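Long-range contacts in pyocin-S2 immunity protein (PDB 4QKO), which binds the nuclease domain of the bacteriocin pyocin S2 and so probably protects the producing cell from its own toxin: residues 44-48 with 71-76; 13-18 with 65-69. All blocks are in the same frame, centred on the assembly; numbering follows the deposited sequence. Where two conformers were deposited one is given.

Contact 1 (44-48 with 71-76); sequences LTEHP and EVKEWR
Arg76 and Trp75, neighbours on helix 65-78, take hold of the C-terminal end of helix 31-45 and the turn after it, in the four-helix fold of the colicin and pyocin immunity proteins. One guanidinium nitrogen does double duty: Arg76 NH1 donates to Thr45 O at 3.0 Å and forms a salt bridge with Glu46 OE2 at 2.6 Å. Both acceptors lie close to the guanidinium plane, but they are approached differently. The carbonyl is met from above its own plane, whereas the carboxylate oxygen is met on its anti side by a nearly straight bond of 168°. A bend at chi3 (63°) turns the arginine tip back toward the helix end. Water 1 links Glu46 OE2 to Arg76 NH2, which also donates to Pro82 O.

Beside this charged pair, one face of the Trp75 indole receives His47 and Pro48. The imidazole comes edge-to-face, its plane at 53° to the five-membered ring, with His47 CD2 lying 3.6 Å from Trp75 CG. Pro48 CD lies over the same face, toward the rim, 3.4 Å from Trp75 CZ2, and His47 CA adds a CH-pi contact to the six-membered ring. Deeper in, Thr45 CG2 packs on Val72 CG2 at 3.6 Å.

The histidine is fixed at both nitrogens: ND1 bonds to Ser49 N, and water 2 lies in the ring plane next to NE2, bridging to Glu71 OE2, while Glu71 OE1 pairs with Arg61. Glu46, the first residue to leave the helix, has positive phi, and the chain turns there; His47 then reaches the indole with its ring. Thr45 and His47 form an ST turn: Thr45 OG1 accepts from His47 N at 3.2 Å.

Contact 2 (13-18 with 65-69); sequences FLEFVK and PAGVV
This is an apolar helix-helix contact: Leu14 and Val17 of helix 10-21 pack against Pro65 and Val69, in the first turn or so of helix 65-78, within the helical bundle of the colicin immunity family. The two short segments run in largely opposed directions, at 126°, and their axes come within 9.1 Å. No hydrogen bond joins them; the segments meet by apolar packing, partly against backbone atoms.

Val69 supplies the central group. Its CG2 lies beside the backbone of the opposing helix, 3.8 Å from Leu14 CA, and also meets Leu14 CD1 at 3.9 Å. On another flank the same methyl approaches the Phe13 ring obliquely, 4.0 Å from Phe13 CD2. Leu14 answers by sending CD1 across the start of the other helix, where it reaches the backbone at Ala66 N (3.7 Å) as well as the Pro65 ring. With CG anti to the backbone N (chi1 171°), the leucine extends alongside this first turn.

Val17 CG1 touches both Pro65 and Val68, lying 4.0 Å from Val68 CG1. Its other methyl, CG2, lies above one face of the Phe13 ring a turn earlier, toward the rim of the ring, and so packs within its own helix. Phe13, Val17 and Val68 all continue onto Phe41 of helix 31-45, while Phe13 and Val69 also reach Phe84, so the contact belongs to a larger hydrophobic core.

At the outer end, where the CA atoms come nearest across the segments (Lys18 CA to Pro65 CA 5.2 Å), the lysine contributes its aliphatic part. It crosses the proline at about a right angle, with Lys18 CG 3.7 Å from both CB and CG of Pro65.

In the fold
Helix 65-78 is common to both contacts: its first residues meet helix 10-21 in contact 2, and its later turns meet the end of helix 31-45 and the following turn in contact 1. Along the chain the segments alternate, 13-18, 44-48, 65-69 and 71-76, so the last helix is laid against two helices that follow each other in sequence. The centres are about 12 Å apart, yet the contacts touch directly, Thr45 CG2 lying 3.8 Å from Phe13 CZ. Together they tie three of the four helices to one another, contact 1 with polar bonds as well. The other protein chain touches none of these four segments, so they build the immunity protein's own fold.

Contact 1 (44-48 with 71-76)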
loop_
_atom_site.group_PDB
_atom_site.type_symbol
_atom_site.label_atom_id
_atom_site.label_comp_id
_atom_site.label_asym_id
_atom_site.label_seq_id
_atom_site.Cartn_x
_atom_site.Cartn_y
_atom_site.Cartn_z
ATOM N N LEU A 44 -18.278 -1.615 3.579
ATOM C CA LEU A 44 -19.343 -0.648 3.726
ATOM C C LEU A 44 -19.864 -0.113 2.380
ATOM O O LEU A 44 -21.070 0.067 2.221
ATOM C CB LEU A 44 -18.883 0.568 4.516
ATOM C CG LEU A 44 -19.159 0.851 5.975
ATOM C CD1 LEU A 44 -20.295 0.034 6.555
ATOM C CD2 LEU A 44 -17.904 0.754 6.814
ATOM N N THR A 45 -18.950 0.225 1.451
ATOM C CA THR A 45 -19.375 0.937 0.231
ATOM C C THR A 45 -20.053 -0.047 -0.705
ATOM O O THR A 45 -20.924 0.365 -1.475
ATOM C CB THR A 45 -18.217 1.533 -0.555
ATOM O OG1 THR A 45 -17.292 0.505 -0.807
ATOM C CG2 THR A 45 -17.455 2.656 0.231
ATOM N N GLU A 46 -19.613 -1.309 -0.692
ATOM C CA GLU A 46 -20.062 -2.295 -1.666
ATOM C C GLU A 46 -19.667 -1.914 -3.086
ATOM O O GLU A 46 -20.167 -2.508 -4.041
ATOM C CB GLU A 46 -21.586 -2.555 -1.603
ATOM C CG GLU A 46 -21.994 -3.029 -0.229
ATOM C CD GLU A 46 -23.518 -3.138 -0.001
ATOM O OE1 GLU A 46 -23.912 -4.199 0.514
ATOM O OE2 GLU A 46 -24.290 -2.187 -0.281
ATOM N N HIS A 47 -18.723 -1.003 -3.235
ATOM C CA HIS A 47 -18.401 -0.501 -4.536
ATOM C C HIS A 47 -17.411 -1.451 -5.211
ATOM O O HIS A 47 -16.423 -1.915 -4.598
ATOM C CB HIS A 47 -17.843 0.874 -4.414
ATOM C CG HIS A 47 -17.713 1.586 -5.711
ATOM N ND1 HIS A 47 -16.723 1.280 -6.601
ATOM C CD2 HIS A 47 -18.374 2.628 -6.231
ATOM C CE1 HIS A 47 -16.821 2.056 -7.651
ATOM N NE2 HIS A 47 -17.793 2.912 -7.438
ATOM N N PRO A 48 -17.599 -1.687 -6.496
ATOM C CA PRO A 48 -16.712 -2.640 -7.137
ATOM C C PRO A 48 -15.241 -2.213 -7.345
ATOM O O PRO A 48 -14.421 -3.041 -7.596
ATOM C CB PRO A 48 -17.416 -2.877 -8.497
ATOM C CG PRO A 48 -18.200 -1.709 -8.710
ATOM C CD PRO A 48 -18.718 -1.299 -7.387
ATOM N N GLU A 71 -18.200 9.762 -5.208
ATOM C CA GLU A 71 -18.252 8.653 -6.131
ATOM C C GLU A 71 -19.124 7.520 -5.548
ATOM O O GLU A 71 -19.955 6.898 -6.205
ATOM C CB GLU A 71 -16.885 8.118 -6.513
ATOM C CG GLU A 71 -17.017 6.975 -7.517
ATOM C CD GLU A 71 -15.769 6.613 -8.286
ATOM O OE1 GLU A 71 -14.669 7.214 -8.141
ATOM O OE2 GLU A 71 -15.943 5.715 -9.148
ATOM N N VAL A 72 -18.900 7.235 -4.276
ATOM C CA VAL A 72 -19.625 6.219 -3.593
ATOM C C VAL A 72 -21.106 6.599 -3.536
ATOM O O VAL A 72 -21.976 5.767 -3.885
ATOM C CB VAL A 72 -19.129 5.998 -2.163
ATOM C CG1 VAL A 72 -20.073 5.140 -1.384
ATOM C CG2 VAL A 72 -17.755 5.379 -2.172
ATOM N N LYS A 73 -21.401 7.808 -3.078
ATOM C CA LYS A 73 -22.799 8.224 -2.955
ATOM C C LYS A 73 -23.586 8.088 -4.300
ATOM O O LYS A 73 -24.757 7.577 -4.331
ATOM C CB LYS A 73 -22.828 9.671 -2.515
ATOM C CG LYS A 73 -24.174 10.329 -2.367
ATOM C CD LYS A 73 -24.070 11.740 -1.823
ATOM C CE LYS A 73 -25.461 12.205 -1.456
ATOM N NZ LYS A 73 -25.326 13.636 -1.117
ATOM N N GLU A 74 -22.940 8.549 -5.368
ATOM C CA GLU A 74 -23.607 8.637 -6.666
ATOM C C GLU A 74 -23.748 7.280 -7.243
ATOM O O GLU A 74 -24.781 6.981 -7.828
ATOM C CB GLU A 74 -22.871 9.573 -7.583
ATOM C CG GLU A 74 -23.011 11.048 -7.223
ATOM C CD GLU A 74 -22.354 11.994 -8.248
ATOM O OE1 GLU A 74 -21.912 11.530 -9.358
ATOM O OE2 GLU A 74 -22.324 13.221 -7.971
ATOM N N TRP A 75 -22.750 6.424 -7.061
ATOM C CA TRP A 75 -22.847 5.029 -7.511
ATOM C C TRP A 75 -23.977 4.244 -6.792
ATOM O O TRP A 75 -24.834 3.613 -7.451
ATOM C CB TRP A 75 -21.527 4.306 -7.365
ATOM C CG TRP A 75 -21.606 2.829 -7.739
ATOM C CD1 TRP A 75 -21.524 2.334 -8.959
ATOM C CD2 TRP A 75 -21.852 1.712 -6.876
ATOM N NE1 TRP A 75 -21.674 0.997 -8.948
ATOM C CE2 TRP A 75 -21.876 0.575 -7.681
ATOM C CE3 TRP A 75 -21.991 1.558 -5.502
ATOM C CZ2 TRP A 75 -22.053 -0.720 -7.176
ATOM C CZ3 TRP A 75 -22.196 0.292 -4.986
ATOM C CH2 TRP A 75 -22.206 -0.851 -5.840
ATOM N N ARG A 76 -24.089 4.357 -5.479
ATOM C CA ARG A 76 -25.116 3.603 -4.737
ATOM C C ARG A 76 -26.482 4.139 -5.111
ATOM O O ARG A 76 -27.411 3.360 -5.200
ATOM C CB ARG A 76 -24.938 3.677 -3.204
ATOM C CG ARG A 76 -23.658 3.054 -2.662
ATOM C CD ARG A 76 -23.504 3.211 -1.143
ATOM N NE ARG A 76 -24.563 2.535 -0.388
ATOM C CZ ARG A 76 -24.669 1.229 -0.162
ATOM N NH1 ARG A 76 -23.739 0.369 -0.514
ATOM N NH2 ARG A 76 -25.744 0.805 0.493
HETATM O O HOH W 1 -26.735 -2.235 0.213
HETATM O O HOH W 2 -18.378 4.731 -9.585
#

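Contact 2 (13-18 with 65-69)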
loop_
_atom_site.group_PDB
_atom_site.type_symbol
_atom_site.label_atom_id
_atom_site.label_comp_id
_atom_site.label_asym_id
_atom_site.label_seq_id
_atom_site.Cartn_x
_atom_site.Cartn_y
_atom_site.Cartn_z
ATOM N N PHE A 13 -19.388 9.650 7.326
ATOM C CA PHE A 13 -18.649 8.789 6.413
ATOM C C PHE A 13 -17.434 9.519 5.823
ATOM O O PHE A 13 -16.402 8.936 5.671
ATOM C CB PHE A 13 -19.537 8.301 5.277
ATOM C CG PHE A 13 -18.888 7.241 4.471
ATOM C CD1 PHE A 13 -18.655 6.010 5.035
ATOM C CD2 PHE A 13 -18.481 7.481 3.169
ATOM C CE1 PHE A 13 -18.048 4.994 4.307
ATOM C CE2 PHE A 13 -17.889 6.454 2.422
ATOM C CZ PHE A 13 -17.655 5.219 3.006
ATOM N N LEU A 14 -17.584 10.808 5.526
ATOM C CA LEU A 14 -16.482 11.628 5.039
ATOM C C LEU A 14 -15.372 11.645 6.078
ATOM O O LEU A 14 -14.195 11.478 5.720
ATOM C CB LEU A 14 -16.947 13.045 4.626
ATOM C CG LEU A 14 -15.854 14.031 4.303
ATOM C CD1 LEU A 14 -15.119 13.675 3.035
ATOM C CD2 LEU A 14 -16.427 15.432 4.209
ATOM N N GLU A 15 -15.724 11.817 7.344
ATOM C CA GLU A 15 -14.684 11.855 8.373
ATOM C C GLU A 15 -13.939 10.489 8.535
ATOM O O GLU A 15 -12.719 10.464 8.708
ATOM C CB GLU A 15 -15.282 12.351 9.677
ATOM C CG GLU A 15 -16.182 13.594 9.540
ATOM C CD GLU A 15 -15.789 14.595 8.435
ATOM O OE1 GLU A 15 -14.578 14.698 8.086
ATOM O OE2 GLU A 15 -16.691 15.315 7.942
ATOM N N PHE A 16 -14.642 9.364 8.428
ATOM C CA PHE A 16 -13.999 8.043 8.366
ATOM C C PHE A 16 -13.069 7.936 7.130
ATOM O O PHE A 16 -11.885 7.552 7.256
ATOM C CB PHE A 16 -15.054 7.009 8.254
ATOM C CG PHE A 16 -14.589 5.582 8.118
ATOM C CD1 PHE A 16 -13.757 4.988 9.055
ATOM C CD2 PHE A 16 -15.088 4.785 7.070
ATOM C CE1 PHE A 16 -13.400 3.620 8.949
ATOM C CE2 PHE A 16 -14.770 3.406 6.977
ATOM C CZ PHE A 16 -13.930 2.822 7.916
ATOM N N VAL A 17 -13.560 8.339 5.942
ATOM C CA VAL A 17 -12.701 8.246 4.747
ATOM C C VAL A 17 -11.465 9.183 4.851
ATOM O O VAL A 17 -10.351 8.807 4.492
ATOM C CB VAL A 17 -13.544 8.574 3.494
ATOM C CG1 VAL A 17 -12.628 8.636 2.327
ATOM C CG2 VAL A 17 -14.644 7.527 3.269
ATOM N N LYS A 18 -11.648 10.389 5.385
ATOM C CA LYS A 18 -10.533 11.319 5.565
ATOM C C LYS A 18 -9.533 10.701 6.512
ATOM O O LYS A 18 -8.322 10.818 6.267
ATOM C CB LYS A 18 -10.901 12.647 6.225
ATOM C CG LYS A 18 -11.467 13.813 5.440
ATOM C CD LYS A 18 -11.523 15.025 6.390
ATOM C CE LYS A 18 -12.764 15.914 6.210
ATOM N NZ LYS A 18 -12.576 16.919 5.130
ATOM N N PRO A 65 -10.730 12.746 -0.186
ATOM C CA PRO A 65 -11.844 12.132 0.558
ATOM C C PRO A 65 -13.217 12.573 0.060
ATOM O O PRO A 65 -14.107 11.745 -0.129
ATOM C CB PRO A 65 -11.631 12.622 1.988
ATOM C CG PRO A 65 -10.178 12.906 2.066
ATOM C CD PRO A 65 -9.710 13.307 0.709
ATOM N N ALA A 66 -13.390 13.851 -0.264
ATOM C CA ALA A 66 -14.694 14.261 -0.853
ATOM C C ALA A 66 -14.980 13.592 -2.213
ATOM O O ALA A 66 -16.125 13.252 -2.506
ATOM C CB ALA A 66 -14.745 15.759 -1.019
ATOM N N GLY A 67 -13.949 13.428 -3.032
ATOM C CA GLY A 67 -14.091 12.759 -4.310
ATOM C C GLY A 67 -14.527 11.346 -4.118
ATOM O O GLY A 67 -15.362 10.848 -4.831
ATOM N N VAL A 68 -13.975 10.705 -3.088
ATOM C CA VAL A 68 -14.297 9.316 -2.801
ATOM C C VAL A 68 -15.750 9.208 -2.387
ATOM O O VAL A 68 -16.520 8.334 -2.871
ATOM C CB VAL A 68 -13.413 8.723 -1.688
ATOM C CG1 VAL A 68 -13.990 7.384 -1.221
ATOM C CG2 VAL A 68 -11.990 8.622 -2.152
ATOM N N VAL A 69 -16.150 10.076 -1.489
ATOM C CA VAL A 69 -17.523 10.014 -0.956
ATOM C C VAL A 69 -18.550 10.240 -2.029
ATOM O O VAL A 69 -19.561 9.573 -2.056
ATOM C CB VAL A 69 -17.743 11.031 0.158
ATOM C CG1 VAL A 69 -19.182 11.006 0.605
ATOM C CG2 VAL A 69 -16.872 10.612 1.367
#